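Local coordinates for hypothetical protein (Staphylococcus aureus subsp. aureus, PDB 1QYI) that is of unknown function but has a HAD-like hydrolase domain and may act as a phosphate-ester hydrolase, at residues M80-F85 against A149-F154; T165-S168 against A172-T175; N225-A230 against G367-V372. All coordinates share one frame; numbering follows the deposited sequence.

Contact 1: M80-F85 against A149-F154; sequences MLFIVF and AALEEF
In the all-helical part of the protein, L151 of helix 144-158 reaches across to F82 and I83 of helix 77-93, and this one leucine makes the whole connection between the two segments. L151 leaves its backbone toward the other helix, and CG stands anti to the backbone N (chi1 164°), which carries the forked end of the side chain into the interface. One branch does the touching. L151 CD2 lies 3.5 Å from I83 CD1 and 3.8 Å from I83 CG1, so the methyl rests against the outer half of the isoleucine; the two side chains slide past each other in opposite directions. The same methyl meets the outer part of the aromatic ring, with L151 CD2 3.8 Å from F82 CE2. Here the side chains cross at about a right angle, and the methyl approaches the ring obliquely. The helices come close at I83 and L151, whose CA atoms are 7.3 Å apart, and leucine suits the place because its branched end fits between F82 and I83. All three residues are buried, and the attraction is purely apolar. L151 also touches S86 and I90, further along helix 77-93, while F82 leans on L173 and sets its ring edge-to-face with W174 of helix 172-195. This packing of a leucine between an aromatic and an aliphatic side chain, between nearly parallel helices, is typical of a helical bundle, here consistent with the helical cap that many HAD-like hydrolases carry.

Contact 2: T165-S168 against A172-T175; sequences TLFS and ALWT
F167 and L173 form the packed, apolar side of this contact: their side chains lie next to each other and point the same way, with F167 CD1 4.0 Å from L173 CD1. F167 sets off away from the helix, but CG stands beside the backbone N (chi1 -61°) and swings the ring back. It then slots among S86, L89 and I90 of helix 77-93 and A155 of helix 144-158, a buried setting that suits a large aromatic residue. L173 points toward the loop, and the closest direct approach is here, with L166 O 3.6 Å from L173 CB. Within the loop, T165-S168 form a type I beta turn. T165 O receives S168 N at 3.2 Å, the ordinary bond of the turn, and S168 OG at 2.8 Å, both from the same face of its plane; serine suits the place because its short side chain can fold back to add this second bond. From this turn the chain passes into the first turn of helix 172-195, where backbone N-H groups have no helical carbonyl before them to bind. A water takes up that role for W174, accepting from W174 N at 2.9 Å while donating to L166 O at 2.7 Å and S168 O at 2.8 Å, so it bridges loop and helix with three bonds. The W174 indole runs away from the loop, and its NE1 is hydrogen-bonded to D79. The other side is much looser: L166 lies alongside the helix segment without close side-chain contact and also touches F104 and M105 of helix 98-106, while T165 and the small A172 lie exposed at the surface.

Contact 3: N225-A230 against G367-V372; sequences NDLKGA and GELRGV
D226 and R370 meet at a steep tilt, their carboxylate and guanidinium planes 72° apart, in a salt bridge that joins helix 217-229 to the start of helix 369-373. The arginine chain is extended from CG to NE and brings R370 NH2 to within 2.6 Å of D226 OD2. The oxygen sits at the guanidinium edge, only 9° out of its plane, and uses its anti lone pair, the one turned away from the other carboxylate oxygen. With an N-H···O angle of 136° the bond is clearly bent, and one nitrogen meets one oxygen where a paired, two-pronged grip might have formed. Neither charge is placed to gain from its own helix dipole; the pairing with the opposite charge probably compensates, and a salt bridge suits this rim of the contact, where R370 is exposed. Beneath the bridge, L227 CD2 and L369 CD2 approach to 4.2 Å, a light apolar touch between buried leucines. The layering is plain: charged groups lie toward the surface, where the R370 side chain also touches V222 and L223, and leucines lie inward. L227 rests on F6 of strand 3-6, and L369 on I4 and F6 of the same strand and on I339 of strand 337-341, so both helices pack on the parallel sheet beside each other.

Contacts 1 and 2 are neighbours, their centres 10 Å apart, and they touch through F82, F85, F167, L173 and W174. Together they tie helices 77-93, 144-158 and 172-195 into one helical body. Contact 3 lies on the opposite side of the chain's centre, with its centre 46 Å from that of contact 1 and 48 Å from that of contact 2, and belongs to the six-stranded parallel sheet with its flanking helices. Along the chain the three follow in series, each closing before the next opens. Those three helices all lie in the chain between strands 3-6 and 233-237, which is consistent with a cap inserted into a HAD-like Rossmannoid core.

Contact 1: M80-F85 against A149-F154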
# COMPACT_ATOMS: atom_id res chain seq x y z
N MSE A 80 2.74 -9.54 0.70
CA MSE A 80 3.24 -9.75 2.05
C MSE A 80 2.31 -10.59 2.94
O MSE A 80 2.74 -11.58 3.53
CB MSE A 80 3.51 -8.41 2.74
CG MSE A 80 4.54 -7.55 2.05
SE MSE A 80 5.06 -6.04 3.13
CE MSE A 80 3.28 -5.46 3.70
N LEU A 81 1.05 -10.19 3.03
CA LEU A 81 0.09 -10.91 3.84
C LEU A 81 -0.10 -12.33 3.30
O LEU A 81 -0.34 -13.26 4.06
CB LEU A 81 -1.24 -10.17 3.88
CG LEU A 81 -2.03 -10.02 2.58
CD1 LEU A 81 -2.84 -11.29 2.31
CD2 LEU A 81 -2.99 -8.83 2.70
N PHE A 82 0.02 -12.50 1.99
CA PHE A 82 -0.13 -13.82 1.39
C PHE A 82 0.99 -14.76 1.84
O PHE A 82 0.71 -15.87 2.28
CB PHE A 82 -0.13 -13.73 -0.14
CG PHE A 82 -0.16 -15.07 -0.83
CD1 PHE A 82 -1.33 -15.83 -0.86
CD2 PHE A 82 0.98 -15.57 -1.47
CE1 PHE A 82 -1.37 -17.06 -1.52
CE2 PHE A 82 0.95 -16.80 -2.14
CZ PHE A 82 -0.23 -17.54 -2.16
N ILE A 83 2.24 -14.33 1.70
CA ILE A 83 3.39 -15.15 2.08
C ILE A 83 3.36 -15.51 3.56
O ILE A 83 3.60 -16.65 3.95
CB ILE A 83 4.76 -14.45 1.72
CG1 ILE A 83 5.41 -15.12 0.50
CG2 ILE A 83 5.76 -14.59 2.86
CD1 ILE A 83 4.68 -14.96 -0.81
N VAL A 84 3.05 -14.52 4.40
CA VAL A 84 2.98 -14.73 5.84
C VAL A 84 1.89 -15.75 6.20
O VAL A 84 2.07 -16.58 7.08
CB VAL A 84 2.70 -13.39 6.57
CG1 VAL A 84 2.31 -13.63 8.02
CG2 VAL A 84 3.95 -12.51 6.50
N PHE A 85 0.77 -15.69 5.49
CA PHE A 85 -0.32 -16.60 5.78
C PHE A 85 -0.05 -18.00 5.24
O PHE A 85 -0.56 -18.99 5.77
CB PHE A 85 -1.62 -16.07 5.20
CG PHE A 85 -2.75 -17.04 5.31
CD1 PHE A 85 -3.39 -17.26 6.52
CD2 PHE A 85 -3.14 -17.80 4.19
CE1 PHE A 85 -4.40 -18.20 6.63
CE2 PHE A 85 -4.16 -18.75 4.29
CZ PHE A 85 -4.79 -18.96 5.51
N ALA A 149 9.24 -18.39 -5.30
CA ALA A 149 9.86 -19.67 -5.62
C ALA A 149 10.25 -20.40 -4.33
O ALA A 149 10.06 -21.61 -4.22
CB ALA A 149 11.10 -19.46 -6.50
N ALA A 150 10.78 -19.67 -3.36
CA ALA A 150 11.17 -20.25 -2.08
C ALA A 150 9.93 -20.79 -1.38
O ALA A 150 9.94 -21.89 -0.83
CB ALA A 150 11.85 -19.20 -1.21
N LEU A 151 8.86 -20.00 -1.40
CA LEU A 151 7.60 -20.37 -0.78
C LEU A 151 7.05 -21.67 -1.37
O LEU A 151 6.49 -22.49 -0.65
CB LEU A 151 6.57 -19.25 -0.96
CG LEU A 151 5.10 -19.61 -0.72
CD1 LEU A 151 4.93 -20.13 0.69
CD2 LEU A 151 4.23 -18.38 -0.95
N GLU A 152 7.23 -21.84 -2.68
CA GLU A 152 6.75 -23.04 -3.38
C GLU A 152 7.58 -24.29 -3.06
O GLU A 152 7.04 -25.38 -2.85
CB GLU A 152 6.76 -22.79 -4.88
CG GLU A 152 6.05 -23.84 -5.71
CD GLU A 152 5.81 -23.36 -7.12
OE1 GLU A 152 6.80 -23.11 -7.85
OE2 GLU A 152 4.63 -23.20 -7.51
N GLU A 153 8.90 -24.11 -3.04
CA GLU A 153 9.83 -25.19 -2.74
C GLU A 153 9.61 -25.65 -1.31
O GLU A 153 9.68 -26.84 -1.01
CB GLU A 153 11.27 -24.69 -2.93
CG GLU A 153 12.35 -25.45 -2.14
CD GLU A 153 12.89 -26.67 -2.85
OE1 GLU A 153 12.12 -27.63 -3.09
OE2 GLU A 153 14.10 -26.67 -3.18
N PHE A 154 9.36 -24.70 -0.42
CA PHE A 154 9.13 -24.98 0.99
C PHE A 154 7.89 -25.84 1.16
O PHE A 154 7.89 -26.80 1.94
CB PHE A 154 8.94 -23.67 1.74
CG PHE A 154 8.84 -23.83 3.23
CD1 PHE A 154 9.97 -24.15 3.98
CD2 PHE A 154 7.63 -23.63 3.88
CE1 PHE A 154 9.89 -24.28 5.36
CE2 PHE A 154 7.54 -23.76 5.26
CZ PHE A 154 8.67 -24.08 6.00

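Contact 2: T165-S168 against A172-T175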
# COMPACT_ATOMS: atom_id res chain seq x y z
N THR A 165 1.07 -25.49 -6.57
CA THR A 165 0.66 -24.37 -7.42
C THR A 165 -0.46 -23.58 -6.77
O THR A 165 -0.88 -22.55 -7.28
CB THR A 165 0.17 -24.83 -8.82
OG1 THR A 165 -0.85 -25.84 -8.68
CG2 THR A 165 1.32 -25.39 -9.64
N LEU A 166 -0.95 -24.09 -5.65
CA LEU A 166 -2.02 -23.45 -4.90
C LEU A 166 -1.46 -22.17 -4.28
O LEU A 166 -2.19 -21.22 -4.04
CB LEU A 166 -2.51 -24.38 -3.80
CG LEU A 166 -3.83 -24.02 -3.13
CD1 LEU A 166 -4.98 -24.37 -4.08
CD2 LEU A 166 -3.98 -24.78 -1.83
N PHE A 167 -0.15 -22.18 -4.02
CA PHE A 167 0.56 -21.05 -3.43
C PHE A 167 1.12 -20.09 -4.48
O PHE A 167 1.88 -19.17 -4.15
CB PHE A 167 1.71 -21.55 -2.55
CG PHE A 167 1.28 -22.41 -1.40
CD1 PHE A 167 0.40 -21.91 -0.44
CD2 PHE A 167 1.72 -23.72 -1.29
CE1 PHE A 167 -0.03 -22.71 0.62
CE2 PHE A 167 1.30 -24.53 -0.24
CZ PHE A 167 0.42 -24.03 0.71
N SER A 168 0.77 -20.31 -5.73
CA SER A 168 1.24 -19.47 -6.82
C SER A 168 0.73 -18.04 -6.71
O SER A 168 -0.33 -17.79 -6.15
CB SER A 168 0.78 -20.05 -8.17
OG SER A 168 -0.63 -19.93 -8.32
N ALA A 172 -5.58 -18.88 -6.70
CA ALA A 172 -6.89 -18.86 -6.06
C ALA A 172 -6.75 -18.42 -4.60
O ALA A 172 -7.55 -17.62 -4.12
CB ALA A 172 -7.54 -20.25 -6.14
N LEU A 173 -5.74 -18.94 -3.91
CA LEU A 173 -5.53 -18.57 -2.51
C LEU A 173 -5.12 -17.10 -2.44
O LEU A 173 -5.55 -16.38 -1.54
CB LEU A 173 -4.42 -19.43 -1.88
CG LEU A 173 -4.37 -19.67 -0.36
CD1 LEU A 173 -2.92 -19.71 0.06
CD2 LEU A 173 -5.12 -18.61 0.43
N TRP A 174 -4.28 -16.67 -3.38
CA TRP A 174 -3.81 -15.29 -3.41
C TRP A 174 -4.98 -14.33 -3.63
O TRP A 174 -5.01 -13.23 -3.07
CB TRP A 174 -2.79 -15.09 -4.54
CG TRP A 174 -2.13 -13.74 -4.52
CD1 TRP A 174 -0.98 -13.41 -3.86
CD2 TRP A 174 -2.60 -12.53 -5.12
NE1 TRP A 174 -0.70 -12.08 -4.02
CE2 TRP A 174 -1.67 -11.52 -4.79
CE3 TRP A 174 -3.71 -12.21 -5.91
CZ2 TRP A 174 -1.83 -10.18 -5.23
CZ3 TRP A 174 -3.86 -10.89 -6.34
CH2 TRP A 174 -2.92 -9.90 -6.00
N THR A 175 -5.93 -14.76 -4.46
CA THR A 175 -7.12 -13.98 -4.76
C THR A 175 -8.00 -13.87 -3.53
O THR A 175 -8.57 -12.82 -3.26
CB THR A 175 -7.89 -14.64 -5.93
OG1 THR A 175 -7.03 -14.69 -7.08
CG2 THR A 175 -9.14 -13.85 -6.29
O HOH W 1 -2.53 -18.62 -4.65

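Contact 3: N225-A230 against G367-V372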
# COMPACT_ATOMS: atom_id res chain seq x y z
N ASN A 225 -5.49 26.64 2.83
CA ASN A 225 -6.31 27.82 2.62
C ASN A 225 -5.44 29.05 2.34
O ASN A 225 -5.69 29.78 1.39
CB ASN A 225 -7.20 28.06 3.85
CG ASN A 225 -8.30 29.06 3.59
OD1 ASN A 225 -9.06 28.95 2.63
ND2 ASN A 225 -8.41 30.05 4.47
N ASP A 226 -4.43 29.28 3.17
CA ASP A 226 -3.55 30.42 2.96
C ASP A 226 -2.76 30.24 1.67
O ASP A 226 -2.50 31.20 0.96
CB ASP A 226 -2.57 30.60 4.13
CG ASP A 226 -3.27 30.74 5.46
OD1 ASP A 226 -4.42 31.25 5.51
OD2 ASP A 226 -2.65 30.36 6.48
N LEU A 227 -2.38 29.00 1.38
CA LEU A 227 -1.63 28.70 0.16
C LEU A 227 -2.42 29.21 -1.04
O LEU A 227 -1.86 29.81 -1.96
CB LEU A 227 -1.41 27.19 0.03
CG LEU A 227 -0.01 26.60 0.22
CD1 LEU A 227 0.76 27.33 1.30
CD2 LEU A 227 -0.16 25.12 0.56
N LYS A 228 -3.73 28.99 -1.01
CA LYS A 228 -4.59 29.45 -2.09
C LYS A 228 -4.67 30.97 -1.99
O LYS A 228 -4.68 31.67 -3.01
CB LYS A 228 -5.98 28.81 -1.98
CG LYS A 228 -6.07 27.44 -2.67
CD LYS A 228 -6.97 26.48 -1.89
CE LYS A 228 -8.31 26.27 -2.57
NZ LYS A 228 -8.19 25.37 -3.75
N GLY A 229 -4.71 31.48 -0.77
CA GLY A 229 -4.79 32.92 -0.56
C GLY A 229 -3.60 33.67 -1.15
O GLY A 229 -3.69 34.86 -1.46
N ALA A 230 -2.48 32.97 -1.30
CA ALA A 230 -1.26 33.56 -1.86
C ALA A 230 -1.17 33.32 -3.36
O ALA A 230 -0.08 33.36 -3.95
CB ALA A 230 -0.04 32.99 -1.16
N GLY A 367 3.96 21.22 7.89
CA GLY A 367 3.80 22.50 8.56
C GLY A 367 4.89 23.51 8.26
O GLY A 367 4.63 24.69 8.00
N GLU A 368 6.13 23.03 8.29
CA GLU A 368 7.30 23.85 8.04
C GLU A 368 7.40 24.30 6.59
O GLU A 368 8.44 24.81 6.16
CB GLU A 368 8.57 23.09 8.44
CG GLU A 368 8.80 23.04 9.94
CD GLU A 368 10.03 22.23 10.33
OE1 GLU A 368 10.99 22.18 9.52
OE2 GLU A 368 10.05 21.67 11.45
N LEU A 369 6.32 24.12 5.84
CA LEU A 369 6.31 24.50 4.42
C LEU A 369 6.29 26.02 4.22
O LEU A 369 6.76 26.52 3.20
CB LEU A 369 5.10 23.88 3.72
CG LEU A 369 4.89 24.24 2.25
CD1 LEU A 369 6.07 23.74 1.42
CD2 LEU A 369 3.60 23.62 1.74
N ARG A 370 5.75 26.75 5.19
CA ARG A 370 5.70 28.20 5.09
C ARG A 370 7.11 28.79 5.07
O ARG A 370 7.38 29.76 4.35
CB ARG A 370 4.93 28.81 6.26
CG ARG A 370 3.43 28.79 6.12
CD ARG A 370 2.83 29.66 7.21
NE ARG A 370 1.38 29.73 7.15
CZ ARG A 370 0.57 28.70 7.39
NH1 ARG A 370 1.08 27.52 7.70
NH2 ARG A 370 -0.75 28.86 7.31
N GLY A 371 8.00 28.19 5.86
CA GLY A 371 9.37 28.67 5.93
C GLY A 371 10.05 28.69 4.58
O GLY A 371 10.84 29.58 4.29
N VAL A 372 9.73 27.70 3.75
CA VAL A 372 10.30 27.61 2.43
C VAL A 372 9.72 28.64 1.48
O VAL A 372 10.44 29.21 0.65
CB VAL A 372 10.06 26.23 1.82
CG1 VAL A 372 10.71 26.14 0.45
CG2 VAL A 372 10.60 25.16 2.74